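Local coordinates for metal-dependent hydrolase (Lactobacillus plantarum, PDB 2F6K), which probably decarboxylates 2-amino-3-carboxymuconate 6-semialdehyde as a manganese-binding member of the amidohydrolase superfamily, at residues I99-Q110 / V136-R147. Numbering follows the deposited sequence.
Sequences IPYELDAVKTVQ and VLERVYQELDAR
Glu102 grips the start of helix 138-145 with both carboxylate oxygens. Glu102 OE1 forms a salt bridge with Arg139 NH1 at 2.6 Å, the hydrogen bond within it weak because the N-H points well off the oxygen. Glu102 OE2 accepts the backbone N-H of Arg139 at an N to OE2 distance of 3.1 Å, on its anti side and 35° out of the carboxylate plane. Glu102 reaches across because CG lies anti to the backbone N (chi1 -180°) and the chain runs on extended; its carboxylate stands almost perpendicular to the guanidinium, which it meets at the edge. Leu103 of a second subunit packs on the same arginine.

Apolar packing fills the groove between the two helices, which run nearly parallel, 13° apart with axes 8.4 Å from each other. Val140 is a knob among Glu102, Ala105, Val106 and Val109, its CG2 resting 3.7 Å from Ala105 CB. Val109 divides its branches, CG2 against Val140 CG1 and CG1 against Leu144 CD2, while Val106 CG1 lies on the aliphatic CG of Glu143.

Farther along, Gln110 NE2 gives Glu143 OE1 a weak hydrogen bond of 3.5 Å. Glu143 OE1 also takes Arg147 NH1 in a 2.7 Å salt bridge.

With an alanine at Glu102, the Arg139 guanidinium would probably lose this close carboxylate and its backbone N-H this acceptor. Two neighbouring outer helices of the TIM barrel are thus joined by an aliphatic seam with charged groups near both ends; Arg139 probably favours the anionic form of the buried Glu102, although the nearby Val136 carbonyl oxygen works against it.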
loop_
_atom_site.group_PDB
_atom_site.type_symbol
_atom_site.label_atom_id
_atom_site.label_comp_id
_atom_site.label_asym_id
_atom_site.label_seq_id
_atom_site.Cartn_x
_atom_site.Cartn_y
_atom_site.Cartn_z
ATOM N N ILE A 99 10.684 -6.134 19.312
ATOM C CA ILE A 99 9.381 -6.270 18.677
ATOM C C ILE A 99 9.682 -6.540 17.204
ATOM O O ILE A 99 10.674 -6.028 16.678
ATOM C CB ILE A 99 8.574 -4.971 18.835
ATOM C CG1 ILE A 99 8.103 -4.850 20.294
ATOM C CG2 ILE A 99 7.414 -4.935 17.846
ATOM C CD1 ILE A 99 7.362 -3.561 20.612
ATOM N N PRO A 100 8.823 -7.302 16.499
ATOM C CA PRO A 100 7.569 -7.982 16.838
ATOM C C PRO A 100 7.663 -9.378 17.445
ATOM O O PRO A 100 6.708 -10.145 17.350
ATOM C CB PRO A 100 6.870 -8.045 15.498
ATOM C CG PRO A 100 8.017 -8.466 14.609
ATOM C CD PRO A 100 9.139 -7.523 15.071
ATOM N N TYR A 101 8.788 -9.727 18.053
ATOM C CA TYR A 101 8.921 -11.062 18.619
ATOM C C TYR A 101 8.457 -11.056 20.067
ATOM O O TYR A 101 9.248 -10.846 20.983
ATOM C CB TYR A 101 10.373 -11.510 18.487
ATOM C CG TYR A 101 10.872 -11.384 17.057
ATOM C CD1 TYR A 101 10.354 -12.195 16.042
ATOM C CD2 TYR A 101 11.806 -10.406 16.703
ATOM C CE1 TYR A 101 10.749 -12.033 14.717
ATOM C CE2 TYR A 101 12.206 -10.237 15.381
ATOM C CZ TYR A 101 11.672 -11.051 14.396
ATOM O OH TYR A 101 12.056 -10.891 13.087
ATOM N N GLU A 102 7.163 -11.296 20.259
ATOM C CA GLU A 102 6.547 -11.269 21.582
ATOM C C GLU A 102 7.291 -11.932 22.735
ATOM O O GLU A 102 7.604 -11.277 23.724
ATOM C CB GLU A 102 5.134 -11.849 21.527
ATOM C CG GLU A 102 4.434 -11.838 22.878
ATOM C CD GLU A 102 3.029 -12.407 22.825
ATOM O OE1 GLU A 102 2.873 -13.551 22.347
ATOM O OE2 GLU A 102 2.085 -11.713 23.268
ATOM N N LEU A 103 7.563 -13.226 22.621
ATOM C CA LEU A 103 8.226 -13.931 23.704
ATOM C C LEU A 103 9.600 -13.356 24.000
ATOM O O LEU A 103 9.990 -13.231 25.163
ATOM C CB LEU A 103 8.332 -15.427 23.387
ATOM C CG LEU A 103 8.271 -16.333 24.624
ATOM C CD1 LEU A 103 6.997 -16.018 25.401
ATOM C CD2 LEU A 103 8.292 -17.808 24.216
ATOM N N ASP A 104 10.328 -12.995 22.951
ATOM C CA ASP A 104 11.665 -12.427 23.107
ATOM C C ASP A 104 11.603 -11.051 23.768
ATOM O O ASP A 104 12.444 -10.712 24.601
ATOM C CB ASP A 104 12.341 -12.335 21.740
ATOM C CG ASP A 104 12.539 -13.705 21.098
ATOM O OD1 ASP A 104 13.513 -14.396 21.457
ATOM O OD2 ASP A 104 11.707 -14.097 20.248
ATOM N N ALA A 105 10.597 -10.266 23.398
ATOM C CA ALA A 105 10.420 -8.941 23.966
ATOM C C ALA A 105 10.079 -9.071 25.449
ATOM O O ALA A 105 10.560 -8.290 26.268
ATOM C CB ALA A 105 9.309 -8.199 23.233
ATOM N N VAL A 106 9.247 -10.052 25.787
ATOM C CA VAL A 106 8.853 -10.297 27.173
ATOM C C VAL A 106 10.124 -10.502 27.988
ATOM O O VAL A 106 10.252 -10.020 29.118
ATOM C CB VAL A 106 7.963 -11.569 27.285
ATOM C CG1 VAL A 106 7.934 -12.082 28.717
ATOM C CG2 VAL A 106 6.552 -11.255 26.825
ATOM N N LYS A 107 11.064 -11.218 27.391
ATOM C CA LYS A 107 12.340 -11.511 28.018
ATOM C C LYS A 107 13.171 -10.236 28.205
ATOM O O LYS A 107 13.794 -10.043 29.251
ATOM C CB LYS A 107 13.093 -12.538 27.159
ATOM C CG LYS A 107 14.444 -12.983 27.698
ATOM C CD LYS A 107 15.560 -12.507 26.767
ATOM C CE LYS A 107 16.765 -13.443 26.791
ATOM N NZ LYS A 107 17.531 -13.379 25.507
ATOM N N THR A 108 13.170 -9.365 27.197
ATOM C CA THR A 108 13.936 -8.124 27.273
ATOM C C THR A 108 13.384 -7.177 28.332
ATOM O O THR A 108 14.150 -6.466 28.996
ATOM C CB THR A 108 13.968 -7.391 25.917
ATOM O OG1 THR A 108 14.616 -8.221 24.946
ATOM C CG2 THR A 108 14.743 -6.082 26.039
ATOM N N VAL A 109 12.060 -7.163 28.480
ATOM C CA VAL A 109 11.415 -6.317 29.478
ATOM C C VAL A 109 11.846 -6.724 30.894
ATOM O O VAL A 109 12.304 -5.885 31.670
ATOM C CB VAL A 109 9.873 -6.403 29.382
ATOM C CG1 VAL A 109 9.230 -5.603 30.512
ATOM C CG2 VAL A 109 9.407 -5.871 28.033
ATOM N N GLN A 110 11.709 -8.007 31.219
ATOM C CA GLN A 110 12.077 -8.517 32.540
ATOM C C GLN A 110 13.534 -8.212 32.851
ATOM O O GLN A 110 13.866 -7.675 33.906
ATOM C CB GLN A 110 11.862 -10.036 32.602
ATOM C CG GLN A 110 10.464 -10.478 32.193
ATOM C CD GLN A 110 10.316 -11.982 32.129
ATOM O OE1 GLN A 110 11.155 -12.682 31.562
ATOM N NE2 GLN A 110 9.234 -12.487 32.696
ATOM N N VAL A 136 -0.852 -8.749 19.450
ATOM C CA VAL A 136 0.259 -9.641 19.140
ATOM C C VAL A 136 1.300 -9.514 20.244
ATOM O O VAL A 136 2.143 -10.394 20.431
ATOM C CB VAL A 136 0.901 -9.268 17.771
ATOM C CG1 VAL A 136 2.261 -9.917 17.614
ATOM C CG2 VAL A 136 -0.005 -9.727 16.638
ATOM N N LEU A 137 1.221 -8.414 20.987
ATOM C CA LEU A 137 2.168 -8.134 22.060
ATOM C C LEU A 137 1.559 -8.119 23.463
ATOM O O LEU A 137 2.131 -7.530 24.376
ATOM C CB LEU A 137 2.848 -6.784 21.792
ATOM C CG LEU A 137 4.120 -6.683 20.933
ATOM C CD1 LEU A 137 4.108 -7.679 19.818
ATOM C CD2 LEU A 137 4.240 -5.274 20.375
ATOM N N GLU A 138 0.410 -8.762 23.648
ATOM C CA GLU A 138 -0.216 -8.772 24.965
ATOM C C GLU A 138 0.730 -9.172 26.089
ATOM O O GLU A 138 0.822 -8.483 27.103
ATOM C CB GLU A 138 -1.426 -9.700 24.999
ATOM C CG GLU A 138 -2.604 -9.221 24.178
ATOM C CD GLU A 138 -3.884 -9.966 24.521
ATOM O OE1 GLU A 138 -3.810 -11.194 24.788
ATOM O OE2 GLU A 138 -4.959 -9.319 24.515
ATOM N N ARG A 139 1.430 -10.287 25.924
ATOM C CA ARG A 139 2.338 -10.737 26.972
ATOM C C ARG A 139 3.369 -9.671 27.321
ATOM O O ARG A 139 3.832 -9.598 28.463
ATOM C CB ARG A 139 3.017 -12.046 26.556
ATOM C CG ARG A 139 2.015 -13.188 26.388
ATOM C CD ARG A 139 2.681 -14.508 26.059
ATOM N NE ARG A 139 1.699 -15.573 25.859
ATOM C CZ ARG A 139 0.971 -15.739 24.754
ATOM N NH1 ARG A 139 1.107 -14.913 23.726
ATOM N NH2 ARG A 139 0.100 -16.737 24.678
ATOM N N VAL A 140 3.711 -8.831 26.346
ATOM C CA VAL A 140 4.677 -7.764 26.584
ATOM C C VAL A 140 4.035 -6.704 27.467
ATOM O O VAL A 140 4.673 -6.174 28.374
ATOM C CB VAL A 140 5.150 -7.093 25.267
ATOM C CG1 VAL A 140 6.112 -5.950 25.579
ATOM C CG2 VAL A 140 5.841 -8.112 24.380
ATOM N N TYR A 141 2.769 -6.395 27.202
ATOM C CA TYR A 141 2.053 -5.401 27.999
ATOM C C TYR A 141 1.923 -5.876 29.448
ATOM O O TYR A 141 2.153 -5.109 30.386
ATOM C CB TYR A 141 0.653 -5.138 27.423
ATOM C CG TYR A 141 0.635 -4.851 25.943
ATOM C CD1 TYR A 141 1.684 -4.159 25.332
ATOM C CD2 TYR A 141 -0.437 -5.253 25.154
ATOM C CE1 TYR A 141 1.670 -3.878 23.971
ATOM C CE2 TYR A 141 -0.464 -4.971 23.790
ATOM C CZ TYR A 141 0.595 -4.286 23.207
ATOM O OH TYR A 141 0.589 -4.016 21.859
ATOM N N GLN A 142 1.564 -7.144 29.625
ATOM C CA GLN A 142 1.405 -7.708 30.961
ATOM C C GLN A 142 2.681 -7.567 31.783
ATOM O O GLN A 142 2.633 -7.167 32.941
ATOM C CB GLN A 142 0.998 -9.175 30.859
ATOM C CG GLN A 142 -0.252 -9.378 30.035
ATOM C CD GLN A 142 -0.582 -10.840 29.828
ATOM O OE1 GLN A 142 0.310 -11.677 29.677
ATOM N NE2 GLN A 142 -1.869 -11.156 29.802
ATOM N N GLU A 143 3.820 -7.887 31.184
ATOM C CA GLU A 143 5.092 -7.769 31.888
ATOM C C GLU A 143 5.393 -6.319 32.248
ATOM O O GLU A 143 6.029 -6.045 33.265
ATOM C CB GLU A 143 6.232 -8.318 31.033
ATOM C CG GLU A 143 6.261 -9.839 30.898
ATOM C CD GLU A 143 6.375 -10.556 32.241
ATOM O OE1 GLU A 143 6.924 -9.965 33.199
ATOM O OE2 GLU A 143 5.929 -11.718 32.334
ATOM N N LEU A 144 4.936 -5.396 31.405
ATOM C CA LEU A 144 5.166 -3.977 31.629
ATOM C C LEU A 144 4.215 -3.422 32.672
ATOM O O LEU A 144 4.602 -2.595 33.493
ATOM C CB LEU A 144 5.015 -3.197 30.315
ATOM C CG LEU A 144 6.196 -3.278 29.338
ATOM C CD1 LEU A 144 5.785 -2.790 27.954
ATOM C CD2 LEU A 144 7.345 -2.454 29.878
ATOM N N ASP A 145 2.968 -3.877 32.645
ATOM C CA ASP A 145 1.986 -3.393 33.608
ATOM C C ASP A 145 2.312 -3.897 35.013
ATOM O O ASP A 145 2.090 -3.204 36.004
ATOM C CB ASP A 145 0.578 -3.844 33.220
ATOM C CG ASP A 145 -0.502 -3.125 34.017
ATOM O OD1 ASP A 145 -0.713 -1.913 33.799
ATOM O OD2 ASP A 145 -1.137 -3.769 34.870
ATOM N N ALA A 146 2.847 -5.106 35.097
ATOM C CA ALA A 146 3.188 -5.678 36.391
ATOM C C ALA A 146 4.290 -4.869 37.075
ATOM O O ALA A 146 4.441 -4.918 38.297
ATOM C CB ALA A 146 3.618 -7.131 36.224
ATOM N N ARG A 147 5.055 -4.124 36.284
ATOM C CA ARG A 147 6.139 -3.320 36.838
ATOM C C ARG A 147 5.819 -1.833 36.826
ATOM O O ARG A 147 6.675 -1.013 37.151
ATOM C CB ARG A 147 7.435 -3.582 36.063
ATOM C CG ARG A 147 7.872 -5.037 36.106
ATOM C CD ARG A 147 9.035 -5.345 35.168
ATOM N NE ARG A 147 9.567 -6.686 35.421
ATOM C CZ ARG A 147 8.931 -7.818 35.132
ATOM N NH1 ARG A 147 7.733 -7.779 34.561
ATOM N NH2 ARG A 147 9.480 -8.985 35.441
#